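Local coordinates for flagellar brake protein YcgR (Klebsiella pneumoniae, PDB 5KEC) that binds the second messenger c-di-GMP and, as the transcriptional activator MrkH, probably switches on type 3 fimbriae genes used in biofilm formation, at residues B[121-126]-B[172-177]; B[142-147]-B[222-227]; B[166-171]-B[180-185]. All blocks are in the same frame, centred on the assembly; numbering follows the deposited sequence.

How the interactions relate
All three contacts belong to the PilZ half of the chain, a curled antiparallel sheet with helix 214-234 beside it. Interaction 1, its centre 12 Å from that of interaction 2, packs on the helix that supplies one side of interaction 2: Tyr175 OH meets Asp226 OD2 at 2.7 Å, a probable hydrogen bond, and Leu172 CD1 packs on Ile223 CD1 at 3.4 Å. Interaction 1 runs into interaction 3 through neighbouring strands 124-128 and 164-171, where Tyr124 O lies 2.7 Å from Met171 N. Interactions 2 and 3 do not touch. Nearest the c-di-GMP site, empty in this apo chain, is interaction 2, which contains the ligand-binding residues Ser143 and Gly146; Leu182 of interaction 3 neighbours Cys207.

Interaction 1: B[121-126]-B[172-177]; sequences HDFYCR and LAEYGE
With CG anti to the carbonyl carbon (chi1 -65°), the ring of Phe123 is carried over to segment 172-177, where Leu172 sets CD2 against one of its faces. This CH-pi contact puts CD2 of Leu172 4.0 Å from the centroid of the Phe123 ring, 21° off the ring normal. CD2 sits off-centre, closest to the CG side of the ring, and His121 CB covers the opposite face, also toward the rim. Further round, the edge of the ring meets Ala173, whose CB lies 4.0 Å from Phe123 CE1. The same CE1 approaches the carbonyl oxygen of Leu172 at 3.4 Å, while CZ of Phe123 reaches the Tyr175 ring at CD2, 4.1 Å away. That carbonyl is engaged within its own segment, accepting from Tyr175 N as the chain makes a tight 3-10 turn at 174-175. The turn joins strands 164-171 and 177-193 of the PilZ beta-barrel, and here it folds back over the entry to strand 124-128, where Asp122 is the centre of an inverse gamma turn. Glu174, bent at chi2 (107°), swings its carboxylate to the edge of the His121 imidazole, nearly coplanar with it. The resulting bond from His121 ND1 to Glu174 OE2 is weak, 3.0 Å long but sharply angled, and the histidine is poorly ordered. At the other end, an extended Arg126 chain crosses Glu177 at about a right angle; NH2 of Arg126 and OE1 of Glu177 form a long salt bridge of 3.5 Å at the exposed margin. Helix 214-234 closes the inner side: Leu172 and Tyr175 both pack on Ile223, and the Tyr175 hydroxyl is hydrogen-bonded to Asp226.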
# COMPACT_ATOMS: atom_id res chain seq x y z
N HIS B 121 2.46 19.93 -9.61
CA HIS B 121 1.64 20.76 -8.73
C HIS B 121 2.35 21.28 -7.48
O HIS B 121 3.31 20.68 -7.00
CB HIS B 121 0.36 20.02 -8.34
CG HIS B 121 -0.66 19.94 -9.44
ND1 HIS B 121 -1.66 20.88 -9.60
CD2 HIS B 121 -0.83 19.04 -10.44
CE1 HIS B 121 -2.40 20.56 -10.64
NE2 HIS B 121 -1.92 19.45 -11.17
N ASP B 122 1.86 22.40 -6.96
CA ASP B 122 2.38 23.03 -5.76
C ASP B 122 1.72 22.44 -4.51
O ASP B 122 0.93 23.11 -3.85
CB ASP B 122 2.09 24.54 -5.80
CG ASP B 122 3.35 25.38 -5.82
OD1 ASP B 122 4.46 24.82 -5.99
OD2 ASP B 122 3.23 26.62 -5.67
N PHE B 123 2.03 21.19 -4.20
CA PHE B 123 1.40 20.52 -3.07
C PHE B 123 2.37 20.50 -1.90
O PHE B 123 3.56 20.24 -2.07
CB PHE B 123 1.02 19.09 -3.43
CG PHE B 123 -0.05 18.98 -4.50
CD1 PHE B 123 -0.83 20.08 -4.84
CD2 PHE B 123 -0.27 17.78 -5.15
CE1 PHE B 123 -1.82 19.97 -5.81
CE2 PHE B 123 -1.26 17.66 -6.12
CZ PHE B 123 -2.03 18.76 -6.45
N TYR B 124 1.86 20.78 -0.70
CA TYR B 124 2.70 20.80 0.50
C TYR B 124 1.98 20.08 1.63
O TYR B 124 0.77 19.82 1.55
CB TYR B 124 3.02 22.24 0.92
CG TYR B 124 3.86 23.02 -0.07
CD1 TYR B 124 5.24 23.03 0.02
CD2 TYR B 124 3.26 23.75 -1.10
CE1 TYR B 124 6.02 23.74 -0.89
CE2 TYR B 124 4.02 24.46 -2.01
CZ TYR B 124 5.40 24.46 -1.90
OH TYR B 124 6.17 25.17 -2.80
N CYS B 125 2.72 19.74 2.68
CA CYS B 125 2.13 19.19 3.89
C CYS B 125 2.63 19.97 5.09
O CYS B 125 3.84 20.08 5.31
CB CYS B 125 2.48 17.71 4.06
SG CYS B 125 1.92 17.00 5.62
N ARG B 126 1.71 20.53 5.87
CA ARG B 126 2.09 21.33 7.02
C ARG B 126 1.44 20.77 8.26
O ARG B 126 0.51 19.98 8.18
CB ARG B 126 1.67 22.79 6.83
CG ARG B 126 0.23 23.06 7.22
CD ARG B 126 -0.18 24.49 6.89
NE ARG B 126 -1.61 24.59 6.63
CZ ARG B 126 -2.51 25.02 7.50
NH1 ARG B 126 -2.12 25.41 8.71
NH2 ARG B 126 -3.80 25.07 7.18
N LEU B 172 -3.30 21.18 -1.09
CA LEU B 172 -3.33 20.68 -2.46
C LEU B 172 -3.80 21.72 -3.47
O LEU B 172 -4.55 21.40 -4.40
CB LEU B 172 -4.18 19.41 -2.54
CG LEU B 172 -3.76 18.31 -1.55
CD1 LEU B 172 -4.84 17.23 -1.40
CD2 LEU B 172 -2.42 17.69 -1.97
N ALA B 173 -3.35 22.95 -3.29
CA ALA B 173 -3.64 24.02 -4.25
C ALA B 173 -5.12 24.05 -4.63
O ALA B 173 -5.99 24.21 -3.76
CB ALA B 173 -2.77 23.86 -5.50
N GLU B 174 -5.40 23.87 -5.92
CA GLU B 174 -6.76 24.02 -6.43
C GLU B 174 -7.75 23.05 -5.80
O GLU B 174 -8.96 23.26 -5.86
CB GLU B 174 -6.79 23.83 -7.96
CG GLU B 174 -5.51 24.22 -8.67
CD GLU B 174 -4.73 23.00 -9.17
OE1 GLU B 174 -5.05 22.50 -10.27
OE2 GLU B 174 -3.81 22.56 -8.45
N TYR B 175 -7.24 21.97 -5.19
CA TYR B 175 -8.11 20.93 -4.65
C TYR B 175 -8.49 21.17 -3.20
O TYR B 175 -9.25 20.40 -2.63
CB TYR B 175 -7.48 19.55 -4.82
CG TYR B 175 -7.21 19.20 -6.26
CD1 TYR B 175 -8.17 18.54 -7.02
CD2 TYR B 175 -6.00 19.52 -6.87
CE1 TYR B 175 -7.93 18.21 -8.35
CE2 TYR B 175 -5.75 19.20 -8.20
CZ TYR B 175 -6.72 18.54 -8.93
OH TYR B 175 -6.48 18.21 -10.24
N GLY B 176 -7.95 22.23 -2.61
CA GLY B 176 -8.25 22.57 -1.24
C GLY B 176 -7.28 21.94 -0.25
O GLY B 176 -6.12 21.68 -0.56
N GLU B 177 -7.77 21.69 0.96
CA GLU B 177 -6.95 21.13 2.01
C GLU B 177 -7.58 19.87 2.57
O GLU B 177 -8.80 19.71 2.56
CB GLU B 177 -6.69 22.16 3.11
CG GLU B 177 -5.91 23.36 2.62
CD GLU B 177 -5.46 24.28 3.73
OE1 GLU B 177 -6.20 24.43 4.72
OE2 GLU B 177 -4.36 24.85 3.60

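Interaction 2: B[142-147]-B[222-227]; sequences ISDGGC and KILLDL
Ile142, the last residue of strand 134-142, meets the helix with CG2, which lies 3.7 Å from Leu227 CD1 and 4.1 Å from Leu224 CD2. Its CG1 branch is turned anti to the backbone N (chi1 -170°), which leaves CG2 as the branch that fits between the two leucines, one helical turn apart on the same side of helix 214-234. The carbonyl oxygen of Ile142 also touches the methyl CD2 of Leu224, at 3.4 Å. Ser143 turns its side chain the other way, and there OG takes two backbone N-H groups, from Gly145 N at 3.2 Å and from Gly146 N at 3.1 Å, an ST turn and ST motif that tie the bend together. Leu224 therefore packs against the backbone of Ser143, its CD1 lying 3.5 Å from Ser143 C. Asp144 is met by the same methyl: CB of Asp144 and CD1 of Leu224 are 3.3 Å apart, a close fit at the exposed end of the contact. Ser143 and Gly146 both bind c-di-GMP in a liganded form of this protein, so the hydrophobic packing lies directly behind a ligand-binding turn. The turn links strands 134-142 and 146-151; Phe209 of strand 199-210 packs on Ile142, whose backbone is hydrogen-bonded to Leu117 of strand 117-118, and on the helix side His121 touches Leu227.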
# COMPACT_ATOMS: atom_id res chain seq x y z
N ILE B 142 2.61 11.02 -4.99
CA ILE B 142 1.39 10.67 -4.29
C ILE B 142 0.68 9.50 -4.97
O ILE B 142 0.66 9.39 -6.20
CB ILE B 142 0.45 11.90 -4.20
CG1 ILE B 142 -0.73 11.64 -3.27
CG2 ILE B 142 -0.03 12.32 -5.59
CD1 ILE B 142 -1.62 12.84 -3.10
N SER B 143 0.14 8.61 -4.15
CA SER B 143 -0.73 7.55 -4.63
C SER B 143 -2.01 7.68 -3.82
O SER B 143 -2.20 8.69 -3.14
CB SER B 143 -0.10 6.17 -4.44
OG SER B 143 0.07 5.88 -3.07
N ASP B 144 -2.88 6.68 -3.89
CA ASP B 144 -4.11 6.74 -3.10
C ASP B 144 -3.88 6.18 -1.71
O ASP B 144 -4.77 6.23 -0.85
CB ASP B 144 -5.26 6.02 -3.81
CG ASP B 144 -4.92 4.60 -4.18
OD1 ASP B 144 -5.47 4.11 -5.19
OD2 ASP B 144 -4.10 3.99 -3.47
N GLY B 145 -2.68 5.65 -1.48
CA GLY B 145 -2.36 5.06 -0.20
C GLY B 145 -1.30 5.82 0.57
O GLY B 145 -1.12 5.62 1.77
N GLY B 146 -0.57 6.69 -0.12
CA GLY B 146 0.46 7.47 0.54
C GLY B 146 1.11 8.53 -0.33
O GLY B 146 0.62 8.87 -1.40
N CYS B 147 2.23 9.04 0.16
CA CYS B 147 2.94 10.11 -0.53
C CYS B 147 4.36 10.19 -0.02
O CYS B 147 4.67 9.69 1.07
CB CYS B 147 2.24 11.44 -0.28
SG CYS B 147 2.24 11.94 1.46
N LYS B 222 -9.53 11.47 -6.85
CA LYS B 222 -9.86 12.36 -7.96
C LYS B 222 -8.64 13.14 -8.42
O LYS B 222 -8.43 13.34 -9.61
CB LYS B 222 -10.99 13.31 -7.57
CG LYS B 222 -12.33 12.62 -7.44
CD LYS B 222 -13.46 13.62 -7.22
CE LYS B 222 -13.27 14.42 -5.94
NZ LYS B 222 -14.42 15.33 -5.68
N ILE B 223 -7.83 13.60 -7.46
CA ILE B 223 -6.58 14.26 -7.79
C ILE B 223 -5.67 13.31 -8.57
O ILE B 223 -5.03 13.70 -9.54
CB ILE B 223 -5.85 14.72 -6.52
CG1 ILE B 223 -6.69 15.73 -5.74
CG2 ILE B 223 -4.48 15.30 -6.88
CD1 ILE B 223 -6.08 16.11 -4.41
N LEU B 224 -5.62 12.06 -8.12
CA LEU B 224 -4.78 11.05 -8.77
C LEU B 224 -5.18 10.88 -10.22
O LEU B 224 -4.34 10.92 -11.12
CB LEU B 224 -4.92 9.71 -8.06
CG LEU B 224 -4.11 9.51 -6.79
CD1 LEU B 224 -4.51 8.20 -6.15
CD2 LEU B 224 -2.62 9.53 -7.10
N LEU B 225 -6.48 10.70 -10.44
CA LEU B 225 -7.00 10.53 -11.79
C LEU B 225 -6.62 11.72 -12.67
O LEU B 225 -6.39 11.57 -13.86
CB LEU B 225 -8.52 10.32 -11.77
CG LEU B 225 -9.03 9.07 -11.03
CD1 LEU B 225 -10.55 8.98 -11.06
CD2 LEU B 225 -8.42 7.79 -11.61
N ASP B 226 -6.52 12.90 -12.06
CA ASP B 226 -6.10 14.11 -12.77
C ASP B 226 -4.61 14.11 -13.07
O ASP B 226 -4.16 14.54 -14.14
CB ASP B 226 -6.44 15.37 -11.96
CG ASP B 226 -7.91 15.74 -12.03
OD1 ASP B 226 -8.61 15.25 -12.94
OD2 ASP B 226 -8.37 16.53 -11.18
N LEU B 227 -3.83 13.64 -12.10
CA LEU B 227 -2.38 13.61 -12.23
C LEU B 227 -1.96 12.54 -13.23
O LEU B 227 -1.14 12.79 -14.11
CB LEU B 227 -1.73 13.36 -10.87
CG LEU B 227 -1.93 14.48 -9.85
CD1 LEU B 227 -1.33 14.12 -8.50
CD2 LEU B 227 -1.34 15.78 -10.39

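Interaction 3: B[166-171]-B[180-185]; sequences KNAVLM and IDLVVK
Ala168 and Ile180 face each other as an antiparallel hydrogen-bonded pair in the hairpin formed by strands 164-171 and 177-193. Ile180 N gives a nearly straight bond to Ala168 O, 2.7 Å at 168°; the return bond, from Ala168 N to Ile180 O at 2.8 Å, is weak because its N-H points well off the acceptor. Next to the pair, the Asp181 carboxylate takes over from the backbone: a chi1 of -58° sets it beside its own backbone N, reaching back to the corner, and OD1 of Asp181 receives the N-H of Asn167 in a nearly straight bond of 2.9 Å, almost in line with its C-O bond. The same oxygen lies 3.2 Å from Lys166 CA. The chain turns a corner at Asn167, whose backbone has positive phi, and this bond gives the Asn167 N-H an acceptor there. On the face that carries Ala168 and Ile180, the buried side chains close up: Ala168 CB meets Leu182 CD1 at 3.8 Å, and Leu170 CG rests 4.0 Å from the CG2 branch of Ile180. Arg212 backs the corner from outside the two segments, hydrogen-bonding Asn167 OD1 and making a long, weak ion pair with Asp181. The short strand segments 168-171 and 180-185, at 105°, splay well away from antiparallel, and Ala168-Ile180 is the single bridge between them. Strand 124-128 lies along the other edge of strand 164-171, bringing Cys125 against Ala168 and Leu182, while strand 199-210 borders strand 177-193 and packs Phe209 on Ile180 and Leu182.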
# COMPACT_ATOMS: atom_id res chain seq x y z
N LYS B 166 0.18 13.20 13.37
CA LYS B 166 -1.25 13.40 13.53
C LYS B 166 -1.67 14.81 13.13
O LYS B 166 -0.94 15.77 13.37
CB LYS B 166 -1.68 13.10 14.97
CG LYS B 166 -0.91 13.87 16.03
CD LYS B 166 -1.26 13.37 17.42
CE LYS B 166 -1.09 11.85 17.50
NZ LYS B 166 -1.36 11.31 18.87
N ASN B 167 -2.85 14.92 12.55
CA ASN B 167 -3.39 16.23 12.21
C ASN B 167 -2.50 16.95 11.20
O ASN B 167 -2.37 18.17 11.24
CB ASN B 167 -3.53 17.11 13.45
CG ASN B 167 -4.30 16.44 14.57
OD1 ASN B 167 -5.40 15.93 14.36
ND2 ASN B 167 -3.73 16.43 15.77
N ALA B 168 -1.87 16.19 10.31
CA ALA B 168 -1.08 16.78 9.23
C ALA B 168 -2.05 17.28 8.18
O ALA B 168 -3.10 16.68 7.96
CB ALA B 168 -0.15 15.75 8.63
N VAL B 169 -1.71 18.38 7.52
CA VAL B 169 -2.62 18.96 6.53
C VAL B 169 -2.01 18.95 5.14
O VAL B 169 -0.95 19.53 4.91
CB VAL B 169 -3.05 20.39 6.90
CG1 VAL B 169 -4.06 20.91 5.88
CG2 VAL B 169 -3.64 20.42 8.32
N LEU B 170 -2.70 18.30 4.21
CA LEU B 170 -2.29 18.31 2.81
C LEU B 170 -2.79 19.58 2.13
O LEU B 170 -3.98 19.75 1.93
CB LEU B 170 -2.83 17.08 2.09
CG LEU B 170 -2.59 15.76 2.83
CD1 LEU B 170 -3.20 14.61 2.06
CD2 LEU B 170 -1.09 15.54 3.07
N MET B 171 -1.87 20.48 1.80
CA MET B 171 -2.20 21.67 1.03
C MET B 171 -2.14 21.32 -0.45
O MET B 171 -1.05 21.16 -1.01
CB MET B 171 -1.21 22.79 1.35
CG MET B 171 -1.17 23.16 2.83
SD MET B 171 0.26 24.18 3.27
CE MET B 171 0.01 25.63 2.24
N ILE B 180 -5.20 15.00 7.73
CA ILE B 180 -5.07 13.56 7.75
C ILE B 180 -3.97 13.14 8.71
O ILE B 180 -3.17 13.97 9.14
CB ILE B 180 -4.72 13.04 6.34
CG1 ILE B 180 -4.98 11.53 6.23
CG2 ILE B 180 -3.27 13.40 5.97
CD1 ILE B 180 -4.79 10.99 4.84
N ASP B 181 -3.95 11.86 9.05
CA ASP B 181 -2.86 11.31 9.86
C ASP B 181 -1.90 10.53 8.97
O ASP B 181 -2.33 9.76 8.10
CB ASP B 181 -3.41 10.43 10.97
CG ASP B 181 -4.36 11.18 11.88
OD1 ASP B 181 -4.03 12.32 12.26
OD2 ASP B 181 -5.44 10.64 12.18
N LEU B 182 -0.61 10.75 9.17
CA LEU B 182 0.39 10.06 8.36
C LEU B 182 1.21 9.11 9.21
O LEU B 182 1.58 9.42 10.34
CB LEU B 182 1.32 11.07 7.68
CG LEU B 182 0.66 12.15 6.81
CD1 LEU B 182 1.69 13.20 6.41
CD2 LEU B 182 -0.00 11.53 5.59
N VAL B 183 1.50 7.94 8.65
CA VAL B 183 2.39 6.99 9.30
C VAL B 183 3.70 6.96 8.52
O VAL B 183 3.73 6.59 7.35
CB VAL B 183 1.79 5.57 9.32
CG1 VAL B 183 2.79 4.57 9.87
CG2 VAL B 183 0.49 5.56 10.13
N VAL B 184 4.77 7.39 9.18
CA VAL B 184 6.09 7.41 8.56
C VAL B 184 6.55 5.99 8.29
O VAL B 184 6.55 5.15 9.19
CB VAL B 184 7.10 8.15 9.46
CG1 VAL B 184 8.50 8.09 8.85
CG2 VAL B 184 6.65 9.58 9.68
N LYS B 185 6.94 5.71 7.05
CA LYS B 185 7.35 4.36 6.66
C LYS B 185 8.84 4.26 6.36
O LYS B 185 9.48 3.26 6.70
CB LYS B 185 6.56 3.87 5.44
CG LYS B 185 5.15 3.43 5.76
CD LYS B 185 5.17 2.35 6.82
CE LYS B 185 3.77 1.97 7.27
NZ LYS B 185 3.84 0.95 8.36